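14-3-3 protein (Cryptosporidium parvum, PDB 3EFZ) probably binds phosphoserine-containing partner proteins and so likely takes part in cell regulation and signalling. Local coordinates at residues D123-I128 / K146-L151. Residues are numbered along the deposited sequence; the frame is centred on the assembly and turned at random.
Sequences DVIRII and KLKGDL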
loop_
_atom_site.group_PDB
_atom_site.type_symbol
_atom_site.label_atom_id
_atom_site.label_comp_id
_atom_site.label_asym_id
_atom_site.label_seq_id
_atom_site.Cartn_x
_atom_site.Cartn_y
_atom_site.Cartn_z
ATOM N N ASP B 123 -12.858 -1.872 -9.884
ATOM C CA ASP B 123 -11.830 -2.305 -10.832
ATOM C C ASP B 123 -11.377 -3.749 -10.544
ATOM O O ASP B 123 -11.391 -4.594 -11.438
ATOM C CB ASP B 123 -10.597 -1.388 -10.787
ATOM C CG ASP B 123 -10.793 -0.042 -11.507
ATOM O OD1 ASP B 123 -11.715 0.089 -12.358
ATOM O OD2 ASP B 123 -9.979 0.890 -11.222
ATOM N N VAL B 124 -10.981 -4.026 -9.302
ATOM C CA VAL B 124 -10.538 -5.368 -8.896
ATOM C C VAL B 124 -11.623 -6.437 -9.169
ATOM O O VAL B 124 -11.336 -7.471 -9.754
ATOM C CB VAL B 124 -10.156 -5.421 -7.407
ATOM C CG1 VAL B 124 -9.821 -6.849 -6.980
ATOM C CG2 VAL B 124 -8.998 -4.480 -7.093
ATOM N N ILE B 125 -12.843 -6.173 -8.712
ATOM C CA ILE B 125 -14.014 -7.041 -8.924
ATOM C C ILE B 125 -14.242 -7.410 -10.388
ATOM O O ILE B 125 -14.415 -8.584 -10.709
ATOM C CB ILE B 125 -15.298 -6.439 -8.281
ATOM C CG1 ILE B 125 -15.206 -6.585 -6.755
ATOM C CG2 ILE B 125 -16.578 -7.153 -8.805
ATOM C CD1 ILE B 125 -16.091 -5.651 -5.953
ATOM N N ARG B 126 -14.225 -6.411 -11.270
ATOM C CA ARG B 126 -14.315 -6.658 -12.704
ATOM C C ARG B 126 -13.196 -7.573 -13.212
ATOM O O ARG B 126 -13.456 -8.462 -14.007
ATOM C CB ARG B 126 -14.357 -5.344 -13.490
ATOM C CG ARG B 126 -15.537 -4.406 -13.106
ATOM C CD ARG B 126 -15.784 -3.345 -14.202
ATOM N NE ARG B 126 -16.488 -2.142 -13.736
ATOM C CZ ARG B 126 -15.886 -1.057 -13.227
ATOM N NH1 ARG B 126 -16.609 -0.007 -12.836
ATOM N NH2 ARG B 126 -14.558 -1.006 -13.102
ATOM N N ILE B 127 -11.963 -7.358 -12.747
ATOM C CA ILE B 127 -10.828 -8.212 -13.128
ATOM C C ILE B 127 -11.033 -9.641 -12.616
ATOM O O ILE B 127 -10.852 -10.598 -13.376
ATOM C CB ILE B 127 -9.446 -7.664 -12.646
ATOM C CG1 ILE B 127 -9.126 -6.337 -13.340
ATOM C CG2 ILE B 127 -8.312 -8.691 -12.914
ATOM C CD1 ILE B 127 -8.052 -5.560 -12.643
ATOM N N ILE B 128 -11.438 -9.778 -11.355
ATOM C CA ILE B 128 -11.724 -11.096 -10.786
ATOM C C ILE B 128 -12.806 -11.820 -11.606
ATOM O O ILE B 128 -12.601 -12.960 -12.022
ATOM C CB ILE B 128 -12.129 -11.019 -9.288
ATOM C CG1 ILE B 128 -10.922 -10.712 -8.415
ATOM C CG2 ILE B 128 -12.820 -12.328 -8.806
ATOM C CD1 ILE B 128 -11.324 -10.491 -6.976
ATOM N N LYS B 146 -14.339 -14.654 -1.768
ATOM C CA LYS B 146 -14.168 -14.051 -0.446
ATOM C C LYS B 146 -13.634 -12.609 -0.571
ATOM O O LYS B 146 -14.112 -11.693 0.116
ATOM C CB LYS B 146 -13.220 -14.875 0.441
ATOM C CG LYS B 146 -12.659 -14.038 1.568
ATOM C CD LYS B 146 -11.536 -14.662 2.333
ATOM C CE LYS B 146 -10.981 -13.655 3.324
ATOM N NZ LYS B 146 -10.021 -12.720 2.708
ATOM N N LEU B 147 -12.646 -12.441 -1.453
ATOM C CA LEU B 147 -12.027 -11.167 -1.758
ATOM C C LEU B 147 -13.045 -10.130 -2.245
ATOM O O LEU B 147 -13.015 -8.976 -1.813
ATOM C CB LEU B 147 -10.957 -11.404 -2.822
ATOM C CG LEU B 147 -9.870 -10.379 -3.047
ATOM C CD1 LEU B 147 -8.576 -11.056 -3.530
ATOM C CD2 LEU B 147 -10.374 -9.312 -4.045
ATOM N N LYS B 148 -13.945 -10.543 -3.137
ATOM C CA LYS B 148 -15.069 -9.688 -3.544
ATOM C C LYS B 148 -15.976 -9.358 -2.357
ATOM O O LYS B 148 -16.508 -8.252 -2.276
ATOM C CB LYS B 148 -15.886 -10.331 -4.663
ATOM C CG LYS B 148 -15.145 -10.506 -5.992
ATOM C CD LYS B 148 -16.109 -10.724 -7.132
ATOM C CE LYS B 148 -16.801 -12.108 -7.073
ATOM N NZ LYS B 148 -17.886 -12.236 -8.090
ATOM N N GLY B 149 -16.166 -10.331 -1.464
ATOM C CA GLY B 149 -16.872 -10.134 -0.205
ATOM C C GLY B 149 -16.253 -9.056 0.651
ATOM O O GLY B 149 -16.969 -8.151 1.098
ATOM N N ASP B 150 -14.926 -9.136 0.845
ATOM C CA ASP B 150 -14.140 -8.090 1.514
ATOM C C ASP B 150 -14.294 -6.713 0.877
ATOM O O ASP B 150 -14.520 -5.732 1.583
ATOM C CB ASP B 150 -12.637 -8.439 1.574
ATOM C CG ASP B 150 -12.347 -9.714 2.351
ATOM O OD1 ASP B 150 -13.135 -10.135 3.214
ATOM O OD2 ASP B 150 -11.297 -10.293 2.096
ATOM N N LEU B 151 -14.139 -6.632 -0.441
ATOM C CA LEU B 151 -14.292 -5.368 -1.175
ATOM C C LEU B 151 -15.703 -4.775 -1.111
ATOM O O LEU B 151 -15.854 -3.566 -1.034
ATOM C CB LEU B 151 -13.856 -5.508 -2.640
ATOM C CG LEU B 151 -12.384 -5.808 -2.956
ATOM C CD1 LEU B 151 -12.250 -5.982 -4.434
ATOM C CD2 LEU B 151 -11.418 -4.729 -2.446
#
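Lys-148 runs alongside Ile-128, in the opposite direction, and crosses Ile-125 at a slant; its aliphatic chain can be traced atom by atom, and CG and CD do the touching. From CB, CG is set anti to the carbonyl carbon (chi1 -65°), which places CG 3.9 Å from Ile-128 CD1 and 4.0 Å from Ile-125 CG1. CD comes next, 4.0 Å from the CG2 methyls of both Ile-125 and Ile-128. The turn about CG-CD (chi3 -70°) then sends CE on to carry NZ into a salt bridge with Asp-129 OD1, just beyond 123-128 on the same helix. The segments belong to helices 100-131 and 138-158, consecutive antiparallel helices of the all-helical 14-3-3 fold; here their axes approach to 10.2 Å at 162°. No hydrogen bond links the segments, so the evidence for cohesion is apolar contact. Leu-151 CD1 sits 3.6 Å from Val-124 CG1 and 3.8 Å from Ile-125 CG1, with the Val-124 and Leu-151 side chains crossing at about a right angle. Packing is tightest where Ile-128 CD1 meets Leu-147 CD2 at 3.3 Å, closer than usual for two carbons. The side chain of Arg-153, predicted to contact phosphoserine of a partner protein, is about 7 Å from that of Leu-151.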